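Local coordinates for 457aa long hypothetical protein (Pyrococcus horikoshii, PDB 2CSU) that is of unknown function but joins a Rossmann-type CoA binding domain to two domains of the succinyl-CoA ligase kind, with a flavodoxin-like central domain, at residues 4-8 against 132-137; 148-154 against 173-179; 165-169 against 276-280; 230-234 against 282-286; 406-410 against 437-441. One frame throughout, in Å; residues are numbered along the deposited sequence.

Contact 1: residues 4-8 against 132-137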
# COMPACT_ATOMS: atom_id res chain seq x y z
N TYR A 4 24.08 -25.29 -4.27
CA TYR A 4 23.25 -26.48 -4.13
C TYR A 4 22.00 -26.19 -3.30
O TYR A 4 21.12 -27.03 -3.15
CB TYR A 4 24.09 -27.57 -3.46
CG TYR A 4 24.76 -27.02 -2.25
CD1 TYR A 4 24.03 -26.82 -1.09
CD2 TYR A 4 26.12 -26.72 -2.28
CE1 TYR A 4 24.66 -26.32 0.05
CE2 TYR A 4 26.74 -26.21 -1.15
CZ TYR A 4 26.02 -26.01 0.01
OH TYR A 4 26.63 -25.51 1.14
N PHE A 5 21.97 -24.98 -2.72
CA PHE A 5 20.80 -24.59 -1.93
C PHE A 5 19.64 -24.16 -2.82
O PHE A 5 18.48 -24.46 -2.56
CB PHE A 5 21.21 -23.44 -1.02
CG PHE A 5 21.59 -23.97 0.33
CD1 PHE A 5 20.68 -24.73 1.05
CD2 PHE A 5 22.85 -23.69 0.86
CE1 PHE A 5 21.03 -25.21 2.31
CE2 PHE A 5 23.18 -24.18 2.12
CZ PHE A 5 22.28 -24.94 2.85
N PHE A 6 20.03 -23.39 -3.86
CA PHE A 6 19.02 -22.80 -4.73
C PHE A 6 18.93 -23.52 -6.08
O PHE A 6 18.01 -23.32 -6.86
CB PHE A 6 19.39 -21.33 -4.95
CG PHE A 6 19.56 -20.65 -3.63
CD1 PHE A 6 18.44 -20.27 -2.90
CD2 PHE A 6 20.83 -20.42 -3.12
CE1 PHE A 6 18.59 -19.66 -1.67
CE2 PHE A 6 20.97 -19.81 -1.88
CZ PHE A 6 19.86 -19.43 -1.15
N ASN A 7 19.85 -24.42 -6.39
CA ASN A 7 19.80 -25.19 -7.63
C ASN A 7 20.19 -26.64 -7.33
O ASN A 7 21.14 -27.18 -7.92
CB ASN A 7 20.73 -24.55 -8.67
CG ASN A 7 20.13 -23.28 -9.28
OD1 ASN A 7 19.04 -23.33 -9.87
ND2 ASN A 7 20.82 -22.14 -9.15
N PRO A 8 19.47 -27.29 -6.40
CA PRO A 8 19.75 -28.68 -6.02
C PRO A 8 19.36 -29.70 -7.08
O PRO A 8 18.38 -29.51 -7.81
CB PRO A 8 18.94 -28.84 -4.73
CG PRO A 8 17.74 -27.97 -4.99
CD PRO A 8 18.34 -26.74 -5.62
N ILE A 132 13.63 -21.66 2.08
CA ILE A 132 14.21 -20.91 0.96
C ILE A 132 13.44 -21.13 -0.36
O ILE A 132 12.73 -22.11 -0.54
CB ILE A 132 15.67 -21.36 0.77
CG1 ILE A 132 15.73 -22.85 0.44
CG2 ILE A 132 16.47 -21.12 2.06
CD1 ILE A 132 17.15 -23.32 0.13
N MSE A 133 13.57 -20.15 -1.29
CA MSE A 133 12.98 -20.27 -2.62
C MSE A 133 13.95 -19.87 -3.74
O MSE A 133 14.79 -18.99 -3.60
CB MSE A 133 11.76 -19.35 -2.74
CG MSE A 133 10.91 -19.23 -1.48
SE MSE A 133 9.40 -18.32 -1.83
CE MSE A 133 8.72 -18.29 -0.17
N ASN A 134 13.81 -20.57 -4.88
CA ASN A 134 14.39 -20.10 -6.13
C ASN A 134 13.33 -20.07 -7.22
O ASN A 134 13.11 -21.03 -7.95
CB ASN A 134 15.53 -21.04 -6.53
CG ASN A 134 16.28 -20.44 -7.70
OD1 ASN A 134 15.89 -19.42 -8.26
ND2 ASN A 134 17.39 -21.11 -8.07
N THR A 135 12.63 -18.93 -7.30
CA THR A 135 11.50 -18.82 -8.22
C THR A 135 11.93 -19.07 -9.66
O THR A 135 11.15 -19.52 -10.49
CB THR A 135 10.89 -17.42 -8.08
OG1 THR A 135 11.90 -16.43 -8.29
CG2 THR A 135 10.31 -17.23 -6.68
N HIS A 136 13.21 -18.76 -9.96
CA HIS A 136 13.68 -18.92 -11.33
C HIS A 136 13.55 -20.36 -11.84
O HIS A 136 13.40 -20.62 -13.03
CB HIS A 136 15.14 -18.47 -11.38
CG HIS A 136 15.59 -18.39 -12.81
ND1 HIS A 136 16.87 -18.60 -13.20
CD2 HIS A 136 14.83 -18.09 -13.95
CE1 HIS A 136 16.88 -18.43 -14.54
NE2 HIS A 136 15.67 -18.12 -15.01
N VAL A 137 13.67 -21.31 -10.89
CA VAL A 137 13.53 -22.71 -11.26
C VAL A 137 12.42 -23.40 -10.46
O VAL A 137 12.46 -24.59 -10.18
CB VAL A 137 14.87 -23.41 -11.02
CG1 VAL A 137 15.95 -22.79 -11.90
CG2 VAL A 137 15.27 -23.27 -9.56

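Contact 2: residues 148-154 against 173-179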
# COMPACT_ATOMS: atom_id res chain seq x y z
N LYS A 148 6.04 -14.55 -6.41
CA LYS A 148 6.07 -14.44 -7.86
C LYS A 148 7.52 -14.34 -8.30
O LYS A 148 8.40 -14.03 -7.51
CB LYS A 148 5.30 -13.21 -8.34
CG LYS A 148 3.79 -13.38 -8.31
CD LYS A 148 3.10 -12.25 -9.04
CE LYS A 148 1.65 -12.58 -9.33
NZ LYS A 148 0.99 -11.45 -10.05
N LYS A 149 7.76 -14.61 -9.58
CA LYS A 149 9.11 -14.54 -10.13
C LYS A 149 9.63 -13.10 -10.16
O LYS A 149 8.90 -12.15 -10.40
CB LYS A 149 9.05 -15.10 -11.56
CG LYS A 149 10.38 -15.72 -12.00
CD LYS A 149 10.26 -16.44 -13.34
CE LYS A 149 11.61 -16.91 -13.88
NZ LYS A 149 12.35 -15.79 -14.45
N GLY A 150 10.94 -12.95 -9.85
CA GLY A 150 11.51 -11.61 -9.81
C GLY A 150 13.04 -11.64 -9.67
O GLY A 150 13.68 -12.67 -9.67
N ASN A 151 13.62 -10.42 -9.59
CA ASN A 151 15.07 -10.32 -9.55
C ASN A 151 15.59 -9.69 -8.25
O ASN A 151 16.73 -9.24 -8.16
CB ASN A 151 15.53 -9.50 -10.76
CG ASN A 151 15.21 -10.24 -12.04
OD1 ASN A 151 14.12 -10.14 -12.59
ND2 ASN A 151 16.22 -10.98 -12.54
N VAL A 152 14.70 -9.62 -7.23
CA VAL A 152 15.15 -9.19 -5.91
C VAL A 152 15.34 -10.38 -4.96
O VAL A 152 14.44 -11.17 -4.72
CB VAL A 152 14.13 -8.24 -5.31
CG1 VAL A 152 14.40 -8.10 -3.82
CG2 VAL A 152 14.24 -6.88 -5.97
N ALA A 153 16.54 -10.56 -4.42
CA ALA A 153 16.80 -11.65 -3.50
C ALA A 153 16.45 -11.11 -2.12
O ALA A 153 17.00 -10.10 -1.69
CB ALA A 153 18.27 -12.06 -3.56
N PHE A 154 15.54 -11.78 -1.42
CA PHE A 154 15.12 -11.31 -0.11
C PHE A 154 15.54 -12.23 1.03
O PHE A 154 15.20 -13.42 1.03
CB PHE A 154 13.60 -11.10 -0.13
CG PHE A 154 13.00 -10.72 1.21
CD1 PHE A 154 13.60 -9.76 2.02
CD2 PHE A 154 11.79 -11.28 1.61
CE1 PHE A 154 12.99 -9.36 3.23
CE2 PHE A 154 11.18 -10.88 2.80
CZ PHE A 154 11.79 -9.91 3.61
N ASP A 173 1.85 -7.78 -7.30
CA ASP A 173 2.52 -8.21 -8.51
C ASP A 173 4.01 -7.92 -8.58
O ASP A 173 4.51 -7.44 -9.60
CB ASP A 173 1.84 -7.60 -9.75
CG ASP A 173 2.41 -8.14 -11.04
OD1 ASP A 173 2.01 -9.26 -11.44
OD2 ASP A 173 3.26 -7.47 -11.67
N ILE A 174 4.72 -8.15 -7.49
CA ILE A 174 6.16 -7.99 -7.52
C ILE A 174 6.69 -9.30 -6.98
O ILE A 174 6.07 -9.91 -6.13
CB ILE A 174 6.66 -6.75 -6.69
CG1 ILE A 174 5.99 -6.67 -5.32
CG2 ILE A 174 6.36 -5.48 -7.47
CD1 ILE A 174 6.08 -5.28 -4.66
N GLY A 175 7.80 -9.77 -7.54
CA GLY A 175 8.34 -11.04 -7.10
C GLY A 175 9.79 -10.99 -6.66
O GLY A 175 10.44 -9.95 -6.67
N PHE A 176 10.29 -12.15 -6.28
CA PHE A 176 11.66 -12.27 -5.83
C PHE A 176 12.34 -13.33 -6.66
O PHE A 176 11.70 -14.26 -7.14
CB PHE A 176 11.69 -12.71 -4.36
CG PHE A 176 11.02 -11.76 -3.42
CD1 PHE A 176 11.53 -10.49 -3.21
CD2 PHE A 176 9.90 -12.17 -2.69
CE1 PHE A 176 10.94 -9.62 -2.28
CE2 PHE A 176 9.31 -11.32 -1.76
CZ PHE A 176 9.82 -10.05 -1.56
N SER A 177 13.65 -13.19 -6.82
CA SER A 177 14.43 -14.18 -7.53
C SER A 177 14.62 -15.30 -6.51
O SER A 177 14.30 -16.46 -6.76
CB SER A 177 15.78 -13.59 -7.94
OG SER A 177 16.29 -12.74 -6.92
N LYS A 178 15.13 -14.93 -5.33
CA LYS A 178 15.35 -15.91 -4.27
C LYS A 178 14.83 -15.39 -2.94
O LYS A 178 14.74 -14.19 -2.73
CB LYS A 178 16.83 -16.23 -4.14
CG LYS A 178 17.51 -16.63 -5.42
CD LYS A 178 18.96 -17.01 -5.18
CE LYS A 178 19.54 -17.80 -6.34
NZ LYS A 178 19.83 -16.97 -7.55
N PHE A 179 14.46 -16.32 -2.07
CA PHE A 179 13.95 -16.02 -0.74
C PHE A 179 14.62 -16.90 0.31
O PHE A 179 14.71 -18.12 0.20
CB PHE A 179 12.44 -16.26 -0.74
CG PHE A 179 11.91 -16.17 0.66
CD1 PHE A 179 11.54 -14.93 1.18
CD2 PHE A 179 11.77 -17.31 1.43
CE1 PHE A 179 11.03 -14.84 2.46
CE2 PHE A 179 11.25 -17.22 2.72
CZ PHE A 179 10.88 -15.98 3.24
O HOH W 1 5.91 -12.23 -5.03
O HOH W 2 11.73 -7.82 -9.06

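Contact 3: residues 165-169 against 276-280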
# COMPACT_ATOMS: atom_id res chain seq x y z
N ILE A 165 5.20 -10.71 3.72
CA ILE A 165 5.71 -9.90 2.63
C ILE A 165 5.48 -10.66 1.32
O ILE A 165 5.08 -10.08 0.32
CB ILE A 165 7.21 -9.53 2.88
CG1 ILE A 165 7.28 -8.44 3.95
CG2 ILE A 165 7.88 -9.04 1.60
CD1 ILE A 165 8.68 -8.06 4.41
N VAL A 166 5.71 -11.97 1.33
CA VAL A 166 5.47 -12.78 0.14
C VAL A 166 4.02 -12.59 -0.30
O VAL A 166 3.74 -12.34 -1.47
CB VAL A 166 5.77 -14.26 0.41
CG1 VAL A 166 5.27 -15.14 -0.73
CG2 VAL A 166 7.27 -14.46 0.57
N TYR A 167 3.08 -12.69 0.64
CA TYR A 167 1.67 -12.52 0.30
C TYR A 167 1.43 -11.11 -0.20
O TYR A 167 0.63 -10.89 -1.10
CB TYR A 167 0.75 -12.76 1.50
CG TYR A 167 1.00 -14.08 2.20
CD1 TYR A 167 1.58 -15.15 1.52
CD2 TYR A 167 0.67 -14.24 3.55
CE1 TYR A 167 1.83 -16.35 2.16
CE2 TYR A 167 0.92 -15.45 4.20
CZ TYR A 167 1.50 -16.50 3.49
OH TYR A 167 1.77 -17.69 4.12
N LYS A 168 2.13 -10.15 0.41
CA LYS A 168 1.99 -8.77 0.02
C LYS A 168 2.38 -8.57 -1.44
O LYS A 168 1.58 -8.09 -2.24
CB LYS A 168 2.86 -7.87 0.89
CG LYS A 168 2.72 -6.37 0.59
CD LYS A 168 3.56 -5.53 1.54
CE LYS A 168 3.06 -4.09 1.62
NZ LYS A 168 3.22 -3.29 0.38
N THR A 169 3.61 -8.94 -1.77
CA THR A 169 4.15 -8.80 -3.12
C THR A 169 3.34 -9.53 -4.19
O THR A 169 3.21 -9.06 -5.31
CB THR A 169 5.59 -9.30 -3.18
OG1 THR A 169 5.67 -10.58 -2.53
CG2 THR A 169 6.52 -8.31 -2.48
N ILE A 276 8.64 -1.58 5.14
CA ILE A 276 8.59 -2.71 4.24
C ILE A 276 8.53 -2.16 2.82
O ILE A 276 9.40 -2.47 1.99
CB ILE A 276 7.33 -3.56 4.55
CG1 ILE A 276 7.51 -4.26 5.90
CG2 ILE A 276 7.09 -4.61 3.46
CD1 ILE A 276 6.20 -4.80 6.51
N ASP A 277 7.54 -1.31 2.56
CA ASP A 277 7.36 -0.72 1.25
C ASP A 277 8.58 -0.02 0.69
O ASP A 277 8.84 -0.11 -0.51
CB ASP A 277 6.14 0.21 1.25
CG ASP A 277 4.86 -0.52 0.86
OD1 ASP A 277 4.80 -0.99 -0.29
OD2 ASP A 277 3.92 -0.64 1.68
N GLU A 278 9.34 0.67 1.54
CA GLU A 278 10.54 1.34 1.07
C GLU A 278 11.57 0.31 0.66
O GLU A 278 12.21 0.45 -0.38
CB GLU A 278 11.14 2.23 2.16
CG GLU A 278 10.27 3.41 2.58
CD GLU A 278 11.00 4.36 3.53
OE1 GLU A 278 12.17 4.09 3.88
OE2 GLU A 278 10.38 5.38 3.93
N MSE A 279 11.74 -0.72 1.49
CA MSE A 279 12.70 -1.79 1.22
C MSE A 279 12.40 -2.41 -0.15
O MSE A 279 13.30 -2.57 -0.98
CB MSE A 279 12.60 -2.88 2.32
CG MSE A 279 13.59 -4.08 2.17
SE MSE A 279 13.28 -5.56 3.21
CE MSE A 279 11.71 -6.10 2.49
N LEU A 280 11.14 -2.76 -0.37
CA LEU A 280 10.71 -3.36 -1.62
C LEU A 280 10.79 -2.40 -2.79
O LEU A 280 11.21 -2.77 -3.88
CB LEU A 280 9.28 -3.87 -1.50
CG LEU A 280 9.03 -5.00 -0.50
CD1 LEU A 280 7.54 -5.16 -0.30
CD2 LEU A 280 9.65 -6.29 -1.01

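Contact 4: residues 230-234 against 282-286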
# COMPACT_ATOMS: atom_id res chain seq x y z
N LYS A 230 26.35 -5.07 -6.88
CA LYS A 230 24.91 -4.80 -6.85
C LYS A 230 24.45 -4.36 -5.46
O LYS A 230 25.12 -4.59 -4.46
CB LYS A 230 24.16 -6.06 -7.28
CG LYS A 230 25.07 -7.28 -7.42
CD LYS A 230 24.29 -8.59 -7.38
CE LYS A 230 24.68 -9.54 -8.53
NZ LYS A 230 23.85 -10.74 -8.48
N PRO A 231 23.35 -3.60 -5.44
CA PRO A 231 22.82 -2.99 -4.22
C PRO A 231 22.20 -3.91 -3.17
O PRO A 231 21.67 -5.00 -3.47
CB PRO A 231 21.83 -1.95 -4.76
CG PRO A 231 21.35 -2.54 -6.00
CD PRO A 231 22.61 -3.12 -6.62
N ILE A 232 22.31 -3.46 -1.93
CA ILE A 232 21.78 -4.16 -0.79
C ILE A 232 20.92 -3.15 -0.02
O ILE A 232 21.38 -2.06 0.30
CB ILE A 232 22.93 -4.68 0.11
CG1 ILE A 232 23.76 -5.70 -0.68
CG2 ILE A 232 22.37 -5.27 1.39
CD1 ILE A 232 25.03 -6.17 0.02
N ILE A 233 19.66 -3.51 0.23
CA ILE A 233 18.73 -2.65 0.95
C ILE A 233 18.34 -3.34 2.26
O ILE A 233 17.79 -4.45 2.24
CB ILE A 233 17.43 -2.38 0.13
CG1 ILE A 233 17.75 -1.74 -1.22
CG2 ILE A 233 16.53 -1.42 0.89
CD1 ILE A 233 18.55 -2.60 -2.15
N ALA A 234 18.62 -2.69 3.39
CA ALA A 234 18.31 -3.25 4.71
C ALA A 234 17.27 -2.50 5.51
O ALA A 234 17.32 -1.28 5.64
CB ALA A 234 19.59 -3.37 5.54
N MSE A 282 12.68 0.22 -3.11
CA MSE A 282 14.06 0.59 -3.42
C MSE A 282 14.81 -0.54 -4.11
O MSE A 282 15.72 -0.34 -4.91
CB MSE A 282 14.76 0.95 -2.11
CG MSE A 282 14.40 2.35 -1.61
SE MSE A 282 14.99 2.65 0.06
CE MSE A 282 16.72 2.24 -0.21
N ALA A 283 14.44 -1.78 -3.75
CA ALA A 283 15.20 -2.93 -4.21
C ALA A 283 14.86 -3.33 -5.66
O ALA A 283 15.71 -3.73 -6.44
CB ALA A 283 14.91 -4.10 -3.27
N ARG A 284 13.56 -3.23 -5.98
CA ARG A 284 13.13 -3.73 -7.28
C ARG A 284 13.22 -2.64 -8.35
O ARG A 284 12.67 -2.76 -9.44
CB ARG A 284 11.68 -4.21 -7.15
CG ARG A 284 10.69 -3.06 -7.00
CD ARG A 284 9.28 -3.45 -7.45
NE ARG A 284 8.28 -2.69 -6.69
CZ ARG A 284 7.23 -2.19 -7.38
NH1 ARG A 284 7.14 -2.40 -8.68
NH2 ARG A 284 6.29 -1.50 -6.74
N ALA A 285 13.93 -1.55 -8.00
CA ALA A 285 14.13 -0.48 -8.96
C ALA A 285 15.38 -0.72 -9.79
O ALA A 285 15.69 0.00 -10.74
CB ALA A 285 14.26 0.84 -8.19
N PHE A 286 16.15 -1.74 -9.39
CA PHE A 286 17.38 -2.02 -10.11
C PHE A 286 17.13 -2.93 -11.32
O PHE A 286 18.01 -3.65 -11.77
CB PHE A 286 18.37 -2.69 -9.15
CG PHE A 286 18.82 -1.70 -8.12
CD1 PHE A 286 19.84 -0.81 -8.42
CD2 PHE A 286 18.23 -1.69 -6.86
CE1 PHE A 286 20.27 0.10 -7.46
CE2 PHE A 286 18.67 -0.78 -5.91
CZ PHE A 286 19.69 0.12 -6.20

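Contact 5: residues 406-410 against 437-441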
# COMPACT_ATOMS: atom_id res chain seq x y z
N VAL A 406 14.10 4.58 -15.99
CA VAL A 406 12.72 5.05 -16.11
C VAL A 406 11.83 4.43 -15.05
O VAL A 406 11.75 3.22 -14.88
CB VAL A 406 12.22 4.67 -17.51
CG1 VAL A 406 10.76 5.06 -17.65
CG2 VAL A 406 13.04 5.38 -18.57
N LEU A 407 11.17 5.31 -14.27
CA LEU A 407 10.26 4.83 -13.24
C LEU A 407 8.83 5.25 -13.54
O LEU A 407 8.56 6.29 -14.14
CB LEU A 407 10.71 5.42 -11.91
CG LEU A 407 12.14 5.01 -11.55
CD1 LEU A 407 12.58 5.55 -10.19
CD2 LEU A 407 12.33 3.49 -11.49
N ALA A 408 7.88 4.38 -13.14
CA ALA A 408 6.49 4.69 -13.38
C ALA A 408 5.68 4.72 -12.09
O ALA A 408 5.93 3.98 -11.14
CB ALA A 408 5.92 3.64 -14.33
N MSE A 409 4.73 5.66 -12.04
CA MSE A 409 3.76 5.65 -10.96
C MSE A 409 2.34 5.79 -11.52
O MSE A 409 1.92 6.85 -11.96
CB MSE A 409 4.07 6.82 -10.03
CG MSE A 409 3.48 6.62 -8.63
SE MSE A 409 2.26 7.88 -8.22
CE MSE A 409 0.86 6.79 -7.94
N PHE A 410 1.63 4.65 -11.52
CA PHE A 410 0.31 4.63 -12.14
C PHE A 410 -0.81 4.48 -11.11
O PHE A 410 -0.71 3.75 -10.13
CB PHE A 410 0.27 3.46 -13.12
CG PHE A 410 0.69 3.92 -14.48
CD1 PHE A 410 1.89 4.61 -14.64
CD2 PHE A 410 -0.11 3.64 -15.58
CE1 PHE A 410 2.29 5.01 -15.90
CE2 PHE A 410 0.31 4.06 -16.85
CZ PHE A 410 1.50 4.74 -17.01
N VAL A 437 7.76 5.65 -5.46
CA VAL A 437 8.56 5.92 -6.65
C VAL A 437 9.75 6.80 -6.24
O VAL A 437 10.85 6.65 -6.76
CB VAL A 437 7.68 6.58 -7.78
CG1 VAL A 437 7.13 7.92 -7.33
CG2 VAL A 437 8.49 6.72 -9.08
N ALA A 438 9.54 7.70 -5.27
CA ALA A 438 10.63 8.57 -4.80
C ALA A 438 11.71 7.72 -4.13
O ALA A 438 12.90 7.97 -4.32
CB ALA A 438 10.09 9.63 -3.79
N SER A 439 11.30 6.73 -3.35
CA SER A 439 12.28 5.87 -2.69
C SER A 439 13.11 5.13 -3.72
O SER A 439 14.32 4.97 -3.56
CB SER A 439 11.59 4.86 -1.77
OG SER A 439 10.91 5.51 -0.72
N ALA A 440 12.44 4.68 -4.78
CA ALA A 440 13.12 3.94 -5.84
C ALA A 440 14.10 4.84 -6.55
O ALA A 440 15.22 4.43 -6.85
CB ALA A 440 12.09 3.38 -6.85
N ALA A 441 13.66 6.06 -6.83
CA ALA A 441 14.48 7.07 -7.49
C ALA A 441 15.72 7.33 -6.65
O ALA A 441 16.83 7.48 -7.18
CB ALA A 441 13.69 8.35 -7.64

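Contact 1: residues 4-8 against 132-137
N134, near the end of strand 131-134, reaches with its side chain to the main chain of F6 in the loop before strand 10-14. With CG anti to the backbone N (chi1 -171°), the amide is carried directly to the F6 carbonyl. CB already packs beside that oxygen, and CG stays close to it. At the tip, ND2 donates to F6 O at 2.6 Å along an almost straight N-H line (175°). The oxygen lies in the N134 amide plane, yet the donor stands above the F6 carbonyl plane. The other tip atom, OD1, turns to its own chain two residues on and accepts a weak bond from the backbone N of H136. This dual use probably restrains the amide's rotation. The N7 amide crosses it with the planes 67° apart, and N7 OD1 also packs on V137 CG1 at 3.7 Å. Farther up the strand, I132 CD1 reaches F5, 3.2 Å from F5 O and 3.9 Å from F5 CD1, while I132 CB lies by the F6 ring. That ring presents its edge to M133 O, and Y196 lies nearly parallel to it. The weak OD1 bond closes an Asx turn leading into the 3-10 segment 135-136, while the ND2 bond fastens the N-terminal lead into the Rossmann-like domain to a strand shared with the flavodoxin-like domain's sheet.

Contact 2: residues 148-154 against 173-179
F154 and F176 meet between the parallel strands 152-156 and 175-181, which helix 159-171 connects in a beta-alpha-beta unit of the flavodoxin-like domain. The bump here is F154 CB, set over one face of the F176 ring, 4.0 Å from its centroid and offset toward the rim. The two rings point the same way with planes 25° apart, but they are slid so far that they scarcely overlap. V152 fills the edge of the F176 ring with CG1, 3.8 Å from F176 CD1. The F154 ring also brings CD2 to F179 CD1 at 3.7 Å, again side by side, with the rings oblique. F154 and F179 leave the sheet on the same face, and with F176 they form an aromatic cluster. I165 of helix 159-171 and M279 and L280 of helix 276-283 lie against that cluster.

Where the chains lack side chains, at G150 and G175, the backbones come close. Backbone bonds join F154 N to K178 O, S177 N to V152 O and F176 N to K148 O, and a water bridges K148 N and I174 O. At the outer end, D173 closes the preceding helix in a Schellman motif, and its carboxylate receives the extended K148 chain: NZ meets OD1 on the anti side at 2.8 Å, 20° out of the carboxylate plane.

Contact 3: residues 165-169 against 276-280
I165 and I276 make the close part of this helix pair, I165 CG1 lying 3.9 Å from I276 CG2. The axes of the two short helical segments stay 12.1 Å apart and run at 66° to each other, so long side chains must bridge the gap. I165 also sends CD1 toward the methyl CE of M279, at 4.1 Å, and CG2 toward L280. T169 brings CG2 against both methyls of L280, at 4.0 Å from CD1, while its hydroxyl turns back to its own helix.

The opposite character prevails at K168, where the aliphatic part passes I276 CG2 and the chain then bends at its last torsion (chi4 -67°) to deliver NZ to D277. NZ meets D277 OD1 at 2.9 Å on the syn side, though 33° out of the carboxylate plane. NZ also forms a salt bridge with E172, its main partner, and R433 of the second subunit forms a salt bridge with D277 OD2, an atom whose position is less certain. This charged side therefore faces the subunit interface. On the hydrophobic side both helices rest on F154 and F176, covering one face of the central sheet as helices do in a flavodoxin-like domain.

Contact 4: residues 230-234 against 282-286
The NZ of K230, gripped by the carbonyl oxygens of L197, T200 and D203, belongs to the residue just before P231, whose ring comes to rest on F286. P231 lies over one face of the F286 ring, the two side chains arriving from opposite directions, but the model sets them closer than carbons can sit, so the detail is doubtful. The F286 ring comes from the end of a type I turn, A283 to F286, that starts at the last residue of helix 276-283, and A283 O lies at the edge of the ring, near its plane.

I233, two residues along the strand, provides the second patch. Its CG2 is anti to the backbone N, which aims this methyl at M282, 3.8 Å from the terminal CE. The M282 chain bends at chi3 (54°), bringing CE back to that meeting point. The longer branch of I233, through CG1, passes M282 CB and ends with CD1 on A283, 3.9 Å from A283 CA and 4.1 Å from A283 CB; CD1 also touches F286 CE2 at 4.2 Å. No hydrogen bond crosses between the segments, so the fit rests on apolar surface.

Strand 232-236 is flanked by strands 205-210 and 271-273, with A205 and L271 also against F286. From the ligase-CoA domain, helix 434-450 closes over the end of helix 276-283 through A443 beside M282 and Q447 beside P231 and F286.

Contact 5: residues 406-410 against 437-441
L407 packs against V437 where strand 406-411 meets helix 434-450, the short segments running almost antiparallel, at 171°, with their axes 9.1 Å apart. L407 touches the helix at its base and at one methyl. Its CB lies 3.8 Å from V437 CG2, and beyond it CD1 reaches over the next turn, 3.6 Å from A441 N, 3.9 Å from A441 CB and 4.0 Å from A440 CB. The small alanines let the leucine methyl approach the helix backbone itself, where A441 N is already bonded to V437 O.

V437 splits its two branches between two strand residues. With chi1 at 62°, CG2 is anti to the backbone N and turned to L407, while CG1 is turned to M409. M409 crosses V437 at about a right angle, and its CG comes within 4.1 Å of V437 CG1. Past CG the selenomethionine chain bends and carries its end away from the helix.

On the sheet, strand 371-377 continues this surface, I373 touching V437 and M371 touching L407 and A441. With no hydrogen bond or charge passing between the two segments, the contact depends on close apolar shape and burial, as expected of a helix packed on the parallel strands of an alpha/beta domain.

Overall arrangement
Along the chain contact 1 closes first and contact 5 comes last, while contacts 2 and 3, and likewise 3 and 4, interleave. Contacts 1 and 2 share the mixed eight-stranded sheet, strands 131-134 and 175-181 being neighbours in it, with centres 12 Å apart. Contacts 2 and 3 meet at F154 and F176, while contacts 3 and 4 both use helix 276-283. Contact 5, in the last domain, lies about 29 Å from contact 1, between centres, but touches contact 4 where A285 meets A440. The central domain thus stands between the other two, fastened by hydrogen bonds and packing on the contact 1 side and by packing on the contact 5 side.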